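Local coordinates for protein glucose-1-phosphate uridylyltransferase (Sphingomonas elodea, PDB 2UX8) that probably catalyses the formation of UDP-alpha-D-glucose and diphosphate from alpha-D-glucose 1-phosphate and UTP, and binds glucose 1-phosphate, at residues Lys16-Val21 with Trp124-Ile129; Val155-Tyr158 with Asn164-Cys167; Tyr216-Glu221 with Asp241-Met246. All blocks are in the same frame, centred on the assembly; numbering follows the deposited sequence.

Contact 1: Lys16-Val21 with Trp124-Ile129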
ATOM      1  N   LYS C  16     -16.681  13.100  19.225  1.00 44.45           N
ATOM      2  CA  LYS C  16     -15.710  13.191  18.143  1.00 42.36           C
ATOM      3  C   LYS C  16     -14.392  13.888  18.390  1.00 41.12           C
ATOM      4  O   LYS C  16     -14.312  14.919  19.055  1.00 40.84           O
ATOM      5  CB  LYS C  16     -16.373  13.805  16.909  1.00 40.12           C
ATOM      6  CG  LYS C  16     -17.559  13.012  16.408  1.00 40.46           C
ATOM      7  CD  LYS C  16     -18.205  13.646  15.193  1.00 40.94           C
ATOM      8  CE  LYS C  16     -19.330  12.761  14.677  1.00 42.51           C
ATOM      9  NZ  LYS C  16     -20.333  13.532  13.902  1.00 43.43           N
ATOM     10  N   ALA C  17     -13.354  13.298  17.812  1.00 36.49           N
ATOM     11  CA  ALA C  17     -11.997  13.806  17.911  1.00 34.95           C
ATOM     12  C   ALA C  17     -11.333  13.773  16.536  1.00 34.53           C
ATOM     13  O   ALA C  17     -11.524  12.833  15.754  1.00 33.83           O
ATOM     14  CB  ALA C  17     -11.200  12.969  18.891  1.00 21.63           C
ATOM     15  N   VAL C  18     -10.554  14.809  16.243  1.00 29.36           N
ATOM     16  CA  VAL C  18      -9.857  14.907  14.969  1.00 28.67           C
ATOM     17  C   VAL C  18      -8.366  14.776  15.195  1.00 28.51           C
ATOM     18  O   VAL C  18      -7.800  15.465  16.037  1.00 28.62           O
ATOM     19  CB  VAL C  18     -10.144  16.247  14.283  1.00 39.86           C
ATOM     20  CG1 VAL C  18      -9.304  16.384  13.022  1.00 39.97           C
ATOM     21  CG2 VAL C  18     -11.613  16.336  13.951  1.00 38.64           C
ATOM     22  N   PHE C  19      -7.728  13.888  14.435  1.00 34.80           N
ATOM     23  CA  PHE C  19      -6.290  13.659  14.576  1.00 34.80           C
ATOM     24  C   PHE C  19      -5.528  14.044  13.326  1.00 35.67           C
ATOM     25  O   PHE C  19      -5.607  13.353  12.318  1.00 36.22           O
ATOM     26  CB  PHE C  19      -6.004  12.187  14.863  1.00 30.32           C
ATOM     27  CG  PHE C  19      -6.726  11.637  16.061  1.00 29.10           C
ATOM     28  CD1 PHE C  19      -8.097  11.407  16.028  1.00 30.86           C
ATOM     29  CD2 PHE C  19      -6.028  11.324  17.215  1.00 28.52           C
ATOM     30  CE1 PHE C  19      -8.754  10.864  17.130  1.00 30.82           C
ATOM     31  CE2 PHE C  19      -6.675  10.782  18.323  1.00 28.31           C
ATOM     32  CZ  PHE C  19      -8.038  10.550  18.282  1.00 29.16           C
ATOM     33  N   PRO C  20      -4.784  15.158  13.369  1.00 35.33           N
ATOM     34  CA  PRO C  20      -4.016  15.581  12.186  1.00 35.46           C
ATOM     35  C   PRO C  20      -2.819  14.648  12.059  1.00 35.55           C
ATOM     36  O   PRO C  20      -1.889  14.735  12.844  1.00 35.19           O
ATOM     37  CB  PRO C  20      -3.584  17.014  12.533  1.00 31.33           C
ATOM     38  CG  PRO C  20      -4.594  17.459  13.570  1.00 31.42           C
ATOM     39  CD  PRO C  20      -4.769  16.202  14.408  1.00 30.84           C
ATOM     40  N   VAL C  21      -2.846  13.748  11.086  1.00 39.75           N
ATOM     41  CA  VAL C  21      -1.750  12.801  10.900  1.00 41.01           C
ATOM     42  C   VAL C  21      -1.217  12.802   9.470  1.00 43.36           C
ATOM     43  O   VAL C  21      -0.955  11.748   8.907  1.00 43.95           O
ATOM     44  CB  VAL C  21      -2.203  11.349  11.239  1.00 23.16           C
ATOM     45  CG1 VAL C  21      -2.465  11.209  12.730  1.00 21.58           C
ATOM     46  CG2 VAL C  21      -3.454  10.991  10.442  1.00 20.49           C
ATOM     47  N   TRP C 124     -10.073  21.637   9.031  1.00 26.13           N
ATOM     48  CA  TRP C 124     -11.117  21.995   8.087  1.00 26.60           C
ATOM     49  C   TRP C 124     -11.559  20.788   7.255  1.00 26.82           C
ATOM     50  O   TRP C 124     -12.723  20.688   6.855  1.00 26.73           O
ATOM     51  CB  TRP C 124     -10.608  23.093   7.163  1.00 34.21           C
ATOM     52  CG  TRP C 124     -11.527  23.406   6.014  1.00 36.07           C
ATOM     53  CD1 TRP C 124     -12.691  24.120   6.053  1.00 36.36           C
ATOM     54  CD2 TRP C 124     -11.377  22.967   4.662  1.00 36.76           C
ATOM     55  NE1 TRP C 124     -13.263  24.170   4.814  1.00 36.94           N
ATOM     56  CE2 TRP C 124     -12.467  23.494   3.930  1.00 36.64           C
ATOM     57  CE3 TRP C 124     -10.402  22.231   3.973  1.00 36.74           C
ATOM     58  CZ2 TRP C 124     -12.638  23.239   2.570  1.00 35.54           C
ATOM     59  CZ3 TRP C 124     -10.585  21.991   2.622  1.00 36.17           C
ATOM     60  CH2 TRP C 124     -11.669  22.518   1.936  1.00 35.38           C
ATOM     61  N   CYS C 125     -10.629  19.874   7.000  1.00 33.81           N
ATOM     62  CA  CYS C 125     -10.922  18.686   6.214  1.00 33.60           C
ATOM     63  C   CYS C 125     -12.007  17.806   6.831  1.00 34.40           C
ATOM     64  O   CYS C 125     -12.695  17.081   6.123  1.00 34.39           O
ATOM     65  CB  CYS C 125      -9.648  17.861   6.019  1.00 33.96           C
ATOM     66  SG  CYS C 125      -8.399  18.559   4.884  1.00 30.03           S
ATOM     67  N   ALA C 126     -12.165  17.878   8.147  1.00 40.87           N
ATOM     68  CA  ALA C 126     -13.153  17.059   8.844  1.00 41.55           C
ATOM     69  C   ALA C 126     -14.523  17.721   8.993  1.00 42.34           C
ATOM     70  O   ALA C 126     -15.450  17.133   9.560  1.00 42.28           O
ATOM     71  CB  ALA C 126     -12.613  16.677  10.221  1.00 25.52           C
ATOM     72  N   ARG C 127     -14.649  18.935   8.468  1.00 36.35           N
ATOM     73  CA  ARG C 127     -15.885  19.700   8.572  1.00 37.98           C
ATOM     74  C   ARG C 127     -17.185  18.927   8.423  1.00 39.49           C
ATOM     75  O   ARG C 127     -18.074  19.020   9.279  1.00 40.33           O
ATOM     76  CB  ARG C 127     -15.868  20.849   7.567  1.00 43.69           C
ATOM     77  CG  ARG C 127     -15.576  20.428   6.153  1.00 43.45           C
ATOM     78  CD  ARG C 127     -15.231  21.617   5.283  1.00 44.36           C
ATOM     79  NE  ARG C 127     -14.424  21.209   4.137  1.00 46.85           N
ATOM     80  CZ  ARG C 127     -14.910  20.609   3.058  1.00 46.53           C
ATOM     81  NH1 ARG C 127     -16.205  20.353   2.971  1.00 50.18           N
ATOM     82  NH2 ARG C 127     -14.107  20.257   2.068  1.00 47.24           N
ATOM     83  N   ASP C 128     -17.304  18.155   7.353  1.00 51.55           N
ATOM     84  CA  ASP C 128     -18.540  17.434   7.112  1.00 53.63           C
ATOM     85  C   ASP C 128     -18.777  16.211   7.984  1.00 53.49           C
ATOM     86  O   ASP C 128     -19.911  15.757   8.120  1.00 53.67           O
ATOM     87  CB  ASP C 128     -18.642  17.072   5.624  1.00 96.13           C
ATOM     88  CG  ASP C 128     -18.833  18.304   4.735  1.00100.32           C
ATOM     89  OD1 ASP C 128     -19.582  19.216   5.146  1.00104.98           O
ATOM     90  OD2 ASP C 128     -18.257  18.361   3.628  1.00104.00           O
ATOM     91  N   ILE C 129     -17.718  15.680   8.583  1.00 42.49           N
ATOM     92  CA  ILE C 129     -17.872  14.511   9.435  1.00 42.49           C
ATOM     93  C   ILE C 129     -18.257  14.943  10.849  1.00 43.07           C
ATOM     94  O   ILE C 129     -18.919  14.210  11.576  1.00 43.45           O
ATOM     95  CB  ILE C 129     -16.578  13.687   9.466  1.00 39.03           C
ATOM     96  CG1 ILE C 129     -16.069  13.525   8.031  1.00 38.74           C
ATOM     97  CG2 ILE C 129     -16.820  12.345  10.143  1.00 38.73           C
ATOM     98  CD1 ILE C 129     -15.465  12.196   7.711  1.00 39.82           C
TER

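Contact 2: Val155-Tyr158 with Asn164-Cys167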
ATOM      1  N   VAL C 155     -11.960  17.147  29.408  1.00 44.32           N
ATOM      2  CA  VAL C 155     -13.394  16.941  29.257  1.00 46.06           C
ATOM      3  C   VAL C 155     -14.072  17.155  30.620  1.00 46.59           C
ATOM      4  O   VAL C 155     -15.202  17.646  30.701  1.00 46.97           O
ATOM      5  CB  VAL C 155     -13.701  15.522  28.698  1.00 40.03           C
ATOM      6  CG1 VAL C 155     -13.358  14.479  29.714  1.00 42.12           C
ATOM      7  CG2 VAL C 155     -15.151  15.413  28.320  1.00 39.68           C
ATOM      8  N   ASP C 156     -13.367  16.801  31.686  1.00 51.87           N
ATOM      9  CA  ASP C 156     -13.876  16.982  33.040  1.00 52.19           C
ATOM     10  C   ASP C 156     -14.186  18.454  33.274  1.00 52.02           C
ATOM     11  O   ASP C 156     -15.213  18.800  33.859  1.00 52.98           O
ATOM     12  CB  ASP C 156     -12.840  16.511  34.064  1.00 36.03           C
ATOM     13  CG  ASP C 156     -12.884  15.010  34.289  1.00 37.60           C
ATOM     14  OD1 ASP C 156     -11.915  14.447  34.848  1.00 40.14           O
ATOM     15  OD2 ASP C 156     -13.898  14.384  33.916  1.00 38.33           O
ATOM     16  N   ALA C 157     -13.283  19.317  32.824  1.00 35.97           N
ATOM     17  CA  ALA C 157     -13.467  20.754  32.962  1.00 36.00           C
ATOM     18  C   ALA C 157     -14.493  21.252  31.963  1.00 36.55           C
ATOM     19  O   ALA C 157     -15.136  22.264  32.190  1.00 37.13           O
ATOM     20  CB  ALA C 157     -12.154  21.484  32.737  1.00  9.26           C
ATOM     21  N   TYR C 158     -14.624  20.552  30.844  1.00 48.99           N
ATOM     22  CA  TYR C 158     -15.579  20.942  29.820  1.00 49.03           C
ATOM     23  C   TYR C 158     -16.984  20.786  30.390  1.00 50.82           C
ATOM     24  O   TYR C 158     -17.809  21.694  30.285  1.00 50.39           O
ATOM     25  CB  TYR C 158     -15.408  20.064  28.568  1.00 31.69           C
ATOM     26  CG  TYR C 158     -16.486  20.280  27.538  1.00 28.25           C
ATOM     27  CD1 TYR C 158     -16.595  21.496  26.868  1.00 25.59           C
ATOM     28  CD2 TYR C 158     -17.431  19.289  27.268  1.00 25.60           C
ATOM     29  CE1 TYR C 158     -17.621  21.733  25.953  1.00 26.21           C
ATOM     30  CE2 TYR C 158     -18.465  19.511  26.352  1.00 26.54           C
ATOM     31  CZ  TYR C 158     -18.553  20.736  25.699  1.00 27.81           C
ATOM     32  OH  TYR C 158     -19.564  20.970  24.793  1.00 28.47           O
ATOM     33  N   ASN C 164     -14.885  26.533  24.686  1.00 43.73           N
ATOM     34  CA  ASN C 164     -13.658  26.023  24.093  1.00 44.07           C
ATOM     35  C   ASN C 164     -12.539  25.898  25.119  1.00 43.99           C
ATOM     36  O   ASN C 164     -12.390  26.746  25.996  1.00 44.82           O
ATOM     37  CB  ASN C 164     -13.214  26.944  22.953  1.00 50.51           C
ATOM     38  CG  ASN C 164     -14.364  27.335  22.038  1.00 51.62           C
ATOM     39  OD1 ASN C 164     -15.021  28.356  22.250  1.00 55.10           O
ATOM     40  ND2 ASN C 164     -14.623  26.515  21.024  1.00 50.99           N
ATOM     41  N   LEU C 165     -11.761  24.828  25.012  1.00 44.87           N
ATOM     42  CA  LEU C 165     -10.655  24.601  25.925  1.00 44.42           C
ATOM     43  C   LEU C 165      -9.416  24.150  25.167  1.00 44.72           C
ATOM     44  O   LEU C 165      -9.504  23.541  24.095  1.00 44.39           O
ATOM     45  CB  LEU C 165     -11.011  23.535  26.965  1.00 47.60           C
ATOM     46  CG  LEU C 165     -12.150  23.756  27.963  1.00 47.81           C
ATOM     47  CD1 LEU C 165     -13.445  23.270  27.359  1.00 47.84           C
ATOM     48  CD2 LEU C 165     -11.878  22.977  29.240  1.00 47.80           C
ATOM     49  N   ILE C 166      -8.257  24.455  25.738  1.00 47.22           N
ATOM     50  CA  ILE C 166      -6.983  24.073  25.155  1.00 47.65           C
ATOM     51  C   ILE C 166      -6.019  23.784  26.287  1.00 48.37           C
ATOM     52  O   ILE C 166      -6.152  24.331  27.373  1.00 48.86           O
ATOM     53  CB  ILE C 166      -6.393  25.199  24.284  1.00 33.56           C
ATOM     54  CG1 ILE C 166      -6.382  26.506  25.075  1.00 34.41           C
ATOM     55  CG2 ILE C 166      -7.195  25.342  22.995  1.00 32.89           C
ATOM     56  CD1 ILE C 166      -5.690  27.648  24.374  1.00 33.77           C
ATOM     57  N   CYS C 167      -5.056  22.911  26.041  1.00 53.78           N
ATOM     58  CA  CYS C 167      -4.074  22.591  27.060  1.00 54.52           C
ATOM     59  C   CYS C 167      -3.049  23.721  27.086  1.00 55.55           C
ATOM     60  O   CYS C 167      -2.552  24.151  26.043  1.00 55.96           O
ATOM     61  CB  CYS C 167      -3.385  21.272  26.741  1.00 41.06           C
ATOM     62  SG  CYS C 167      -2.324  20.713  28.059  1.00 38.92           S
TER

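Contact 3: Tyr216-Glu221 with Asp241-Met246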
ATOM      1  N   TYR C 216      -7.124  20.080  22.094  1.00 26.97           N
ATOM      2  CA  TYR C 216      -8.216  21.046  21.982  1.00 26.66           C
ATOM      3  C   TYR C 216      -9.610  20.432  22.075  1.00 26.78           C
ATOM      4  O   TYR C 216      -9.827  19.255  21.767  1.00 26.40           O
ATOM      5  CB  TYR C 216      -8.183  21.786  20.636  1.00 32.73           C
ATOM      6  CG  TYR C 216      -6.855  22.345  20.159  1.00 33.59           C
ATOM      7  CD1 TYR C 216      -5.777  21.507  19.859  1.00 35.03           C
ATOM      8  CD2 TYR C 216      -6.705  23.711  19.918  1.00 33.56           C
ATOM      9  CE1 TYR C 216      -4.592  22.019  19.329  1.00 33.20           C
ATOM     10  CE2 TYR C 216      -5.526  24.227  19.391  1.00 33.00           C
ATOM     11  CZ  TYR C 216      -4.479  23.380  19.098  1.00 33.27           C
ATOM     12  OH  TYR C 216      -3.332  23.904  18.560  1.00 34.43           O
ATOM     13  N   ILE C 217     -10.557  21.264  22.495  1.00 36.58           N
ATOM     14  CA  ILE C 217     -11.968  20.913  22.556  1.00 37.05           C
ATOM     15  C   ILE C 217     -12.606  22.172  22.009  1.00 38.69           C
ATOM     16  O   ILE C 217     -12.597  23.207  22.662  1.00 40.00           O
ATOM     17  CB  ILE C 217     -12.470  20.691  23.968  1.00 23.84           C
ATOM     18  CG1 ILE C 217     -11.937  19.365  24.494  1.00 23.37           C
ATOM     19  CG2 ILE C 217     -13.995  20.702  23.972  1.00 21.11           C
ATOM     20  CD1 ILE C 217     -12.531  18.933  25.820  1.00 23.09           C
ATOM     21  N   LEU C 218     -13.146  22.091  20.804  1.00 35.21           N
ATOM     22  CA  LEU C 218     -13.725  23.258  20.162  1.00 36.20           C
ATOM     23  C   LEU C 218     -15.199  23.159  19.825  1.00 37.49           C
ATOM     24  O   LEU C 218     -15.740  22.076  19.644  1.00 37.61           O
ATOM     25  CB  LEU C 218     -12.944  23.552  18.891  1.00 23.53           C
ATOM     26  CG  LEU C 218     -11.476  23.772  19.198  1.00 23.12           C
ATOM     27  CD1 LEU C 218     -10.687  23.600  17.938  1.00 22.72           C
ATOM     28  CD2 LEU C 218     -11.267  25.162  19.821  1.00 22.92           C
ATOM     29  N   GLN C 219     -15.840  24.317  19.727  1.00 39.31           N
ATOM     30  CA  GLN C 219     -17.253  24.379  19.385  1.00 40.40           C
ATOM     31  C   GLN C 219     -17.379  24.475  17.878  1.00 41.48           C
ATOM     32  O   GLN C 219     -16.513  25.041  17.203  1.00 41.01           O
ATOM     33  CB  GLN C 219     -17.916  25.584  20.060  1.00 33.31           C
ATOM     34  CG  GLN C 219     -17.945  25.463  21.571  1.00 31.98           C
ATOM     35  CD  GLN C 219     -18.712  24.240  22.025  1.00 28.66           C
ATOM     36  OE1 GLN C 219     -18.283  23.514  22.916  1.00 30.08           O
ATOM     37  NE2 GLN C 219     -19.857  24.007  21.413  1.00 28.89           N
ATOM     38  N   PRO C 220     -18.465  23.922  17.331  1.00 37.46           N
ATOM     39  CA  PRO C 220     -18.727  23.922  15.891  1.00 39.14           C
ATOM     40  C   PRO C 220     -18.591  25.270  15.185  1.00 40.55           C
ATOM     41  O   PRO C 220     -18.349  25.312  13.977  1.00 40.52           O
ATOM     42  CB  PRO C 220     -20.136  23.326  15.793  1.00 45.33           C
ATOM     43  CG  PRO C 220     -20.749  23.658  17.124  1.00 44.76           C
ATOM     44  CD  PRO C 220     -19.614  23.374  18.069  1.00 44.14           C
ATOM     45  N   GLU C 221     -18.724  26.369  15.926  1.00 53.34           N
ATOM     46  CA  GLU C 221     -18.605  27.683  15.304  1.00 54.33           C
ATOM     47  C   GLU C 221     -17.193  27.876  14.766  1.00 54.70           C
ATOM     48  O   GLU C 221     -16.972  28.660  13.842  1.00 55.41           O
ATOM     49  CB  GLU C 221     -18.935  28.808  16.293  1.00 58.76           C
ATOM     50  CG  GLU C 221     -19.482  28.379  17.655  1.00 61.17           C
ATOM     51  CD  GLU C 221     -20.820  27.638  17.587  1.00 64.54           C
ATOM     52  OE1 GLU C 221     -21.628  27.926  16.672  1.00 67.40           O
ATOM     53  OE2 GLU C 221     -21.070  26.781  18.469  1.00 63.51           O
ATOM     54  N   ASP C 241      -6.018  31.988  14.536  1.00 74.54           N
ATOM     55  CA  ASP C 241      -6.843  33.137  14.193  1.00 73.97           C
ATOM     56  C   ASP C 241      -8.298  32.823  14.222  1.00 74.04           C
ATOM     57  O   ASP C 241      -9.098  33.740  14.191  1.00 73.03           O
ATOM     58  CB  ASP C 241      -6.629  33.665  12.777  1.00 97.11           C
ATOM     59  CG  ASP C 241      -5.452  33.069  12.124  1.00 97.02           C
ATOM     60  OD1 ASP C 241      -5.602  31.990  11.500  1.00 96.16           O
ATOM     61  OD2 ASP C 241      -4.370  33.681  12.254  1.00 96.96           O
ATOM     62  N   ALA C 242      -8.680  31.559  14.217  1.00 63.42           N
ATOM     63  CA  ALA C 242     -10.107  31.284  14.189  1.00 63.55           C
ATOM     64  C   ALA C 242     -10.633  31.182  15.585  1.00 63.73           C
ATOM     65  O   ALA C 242     -11.749  31.607  15.853  1.00 63.37           O
ATOM     66  CB  ALA C 242     -10.408  30.008  13.413  1.00 32.75           C
ATOM     67  N   MET C 243      -9.832  30.614  16.477  1.00 59.47           N
ATOM     68  CA  MET C 243     -10.234  30.513  17.871  1.00 58.39           C
ATOM     69  C   MET C 243     -10.364  31.926  18.426  1.00 59.86           C
ATOM     70  O   MET C 243     -11.255  32.223  19.213  1.00 59.71           O
ATOM     71  CB  MET C 243      -9.191  29.746  18.660  1.00 46.86           C
ATOM     72  CG  MET C 243      -8.957  28.374  18.115  1.00 45.14           C
ATOM     73  SD  MET C 243      -7.961  27.413  19.220  1.00 42.46           S
ATOM     74  CE  MET C 243      -6.319  27.820  18.602  1.00 41.96           C
ATOM     75  N   GLN C 244      -9.438  32.774  17.997  1.00 71.17           N
ATOM     76  CA  GLN C 244      -9.368  34.189  18.338  1.00 72.56           C
ATOM     77  C   GLN C 244     -10.751  34.811  18.230  1.00 73.25           C
ATOM     78  O   GLN C 244     -11.297  35.354  19.193  1.00 73.26           O
ATOM     79  CB  GLN C 244      -8.455  34.864  17.319  1.00 87.67           C
ATOM     80  CG  GLN C 244      -7.137  35.340  17.843  1.00 88.48           C
ATOM     81  CD  GLN C 244      -7.300  36.571  18.679  1.00 90.34           C
ATOM     82  OE1 GLN C 244      -8.174  37.386  18.410  1.00 91.54           O
ATOM     83  NE2 GLN C 244      -6.457  36.729  19.691  1.00 90.96           N
ATOM     84  N   ARG C 245     -11.307  34.721  17.029  1.00 58.00           N
ATOM     85  CA  ARG C 245     -12.609  35.292  16.736  1.00 58.92           C
ATOM     86  C   ARG C 245     -13.707  34.808  17.641  1.00 59.27           C
ATOM     87  O   ARG C 245     -14.861  35.184  17.475  1.00 59.17           O
ATOM     88  CB  ARG C 245     -12.996  35.030  15.280  1.00 80.28           C
ATOM     89  CG  ARG C 245     -12.545  36.111  14.329  1.00 80.98           C
ATOM     90  CD  ARG C 245     -13.696  36.555  13.473  1.00 82.96           C
ATOM     91  NE  ARG C 245     -13.578  36.021  12.128  1.00 84.21           N
ATOM     92  CZ  ARG C 245     -14.571  35.434  11.476  1.00 84.55           C
ATOM     93  NH1 ARG C 245     -15.754  35.304  12.057  1.00 83.90           N
ATOM     94  NH2 ARG C 245     -14.380  34.989  10.242  1.00 83.95           N
ATOM     95  N   MET C 246     -13.353  33.964  18.597  1.00 79.98           N
ATOM     96  CA  MET C 246     -14.355  33.462  19.508  1.00 81.45           C
ATOM     97  C   MET C 246     -14.005  33.630  20.958  1.00 81.17           C
ATOM     98  O   MET C 246     -14.297  32.775  21.789  1.00 81.91           O
ATOM     99  CB  MET C 246     -14.687  32.010  19.197  1.00108.08           C
ATOM    100  CG  MET C 246     -15.404  31.861  17.875  1.00109.74           C
ATOM    101  SD  MET C 246     -16.359  30.361  17.719  1.00110.92           S
ATOM    102  CE  MET C 246     -15.889  29.501  19.154  1.00109.23           C
TER

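Contact 1: Lys16-Val21 with Trp124-Ile129
Val18 and Ala126 mark the closest backbone approach, 7.3 Å between their CA atoms, and the gap widens to 9.1 Å between the CA atoms of Lys16 and Ile129. The pair belongs to the Rossmann-like alpha/beta core of a GT-A nucleotidyltransferase: strand 16-21 runs parallel to 62-67 on one side and to 135-138 on the other, and the turn between helices 119-125 and 127-130 packs against it. Lys16 and Val18, two residues apart, point toward the helical segment, whereas Phe19 lies against helix 47-57 on the other face of the sheet.

Two interactions carry the contact. The apolar one is a single methyl pair, in which CG2 of Val18 stands 3.9 Å from CB of Ala126; CG1 is anti to the backbone N (chi1 175°), which leaves CG2 as the branch facing the helices. Ala126 also rests on Ile64, so its methyl spans two adjacent strands. The polar interaction is made by Lys16, whose side chain is extended beyond CG and carries the ammonium group to the end of the short helix. There CE of Lys16 passes 3.4 Å from O of Ile129. A salt bridge to Glu133 gives this ammonium a carboxylate partner, which would be expected to offset the cost of burying its charge. Ile129 also packs on Ala109 of the second subunit, another copy of the protein. The bond from Lys16 NZ to Ile129 O measures 2.8 Å and lies in the carbonyl plane, with a C=O...N angle of 155°.

Contact 2: Val155-Tyr158 with Asn164-Cys167
A helix followed by a strand of the central mixed sheet, a helix-to-sheet packing unit of the GT-A fold, brings Ala157 and Tyr158 of helix 150-161 onto Leu165 of strand 164-170. Only a short connection separates the two elements, and the CA atoms of Tyr158 and Leu165 come within 7.3 Å of each other. The contact is wholly apolar and rests on one branched side chain. Leu165 points toward the helix with CG anti to its own carbonyl carbon (chi1 -63°), and its two methyls are divided between neighbouring helix residues.

CD2 of Leu165 meets the methyl of Ala157, at 3.8 Å from CB of Ala157, and also lies 4.0 Å from the backbone N of Tyr158, so this branch reaches the helix backbone itself. CD1 of Leu165 goes to the tyrosine, where it sits 3.6 Å from CD1 of Tyr158 and 3.9 Å from CB of Tyr158. The methyl is at the ring edge, near the ring plane, which makes this an edge contact and not a CH-pi contact over a face. The side chains of Tyr158 and Leu165 cross at about a right angle. In Tyr158, CG is anti to the backbone N (chi1 172°), and the ring extends beyond the leucine to reach Leu14 and Ile217. An alanine in place of Leu165 would remove both methyl branches and is likely to open a gap beneath Ala157 and leave the tyrosine ring edge without its apolar neighbour.

Within the sheet, strand 164-170 pairs antiparallel with 215-218 and parallel with 252-256, and Leu165 also touches Val255 of the latter. Tyr158 on Ile217 and Leu165 on Ala157 and Tyr158 place helix 150-161 over strands 164-170 and 215-218.

Contact 3: Tyr216-Glu221 with Asp241-Met246
Two methionines, Met243 and Met246, supply the whole helix-side surface of this contact, and the first of them meets an aromatic ring at its edge. The sulfur SD of Met243 lies 5.1 Å from the centroid of the Tyr216 ring and 83° off the ring normal, hence in the ring plane. This is a Met-aromatic contact of the edge type, made beside CD2 and CE2 and not over a face. The terminal methyl follows the same rim, with CE of Met243 3.8 Å from CE2 of Tyr216. Its position comes from a bend at the last torsion (chi3 -90°), which turns the methyl along the edge.

SD of Met243 also lies 4.0 Å from CD2 of Leu218. Tyr216 and Leu218, two residues apart on the strand, both point toward the helix, and SD of Met243 touches each of them; each crosses the methionine at about a right angle. Farther along, beyond the end of the strand, SD of Met246 lies against CB and CG of Glu221, an aliphatic contact that leaves the carboxylate leading away. Met246 is poorly ordered, so the details of that packing are less certain than those around Met243.

Helix 240-244 thus packs against the end of strand 215-218, whose backbone pairs with strands 164-170 and 135-138. Tyr216 also touches the bound glucose 1-phosphate, so the Met243 edge contact is a second-shell packing against a residue of the sugar-phosphate pocket in this nucleotidyltransferase.

Overall arrangement
All three contacts attach helical segments to one mixed sheet, and along the chain they follow one another in series. Contacts 2 and 3 touch directly, their centres 12 Å apart: strands 164-170 and 215-218 are antiparallel neighbours, joined by a probable hydrogen bond of 3.0 Å from Leu165 N to Ile217 O. Contact 1 stands apart, with nearest atoms about 7 Å from contact 3 and about 9 Å from contact 2. Distance from glucose 1-phosphate grades them. In contact 3 the Tyr216 side chain is about 4 Å from the ligand, whereas the side chains of Val18 in contact 1 and Leu165 in contact 2 are about 13 Å and 14 Å away.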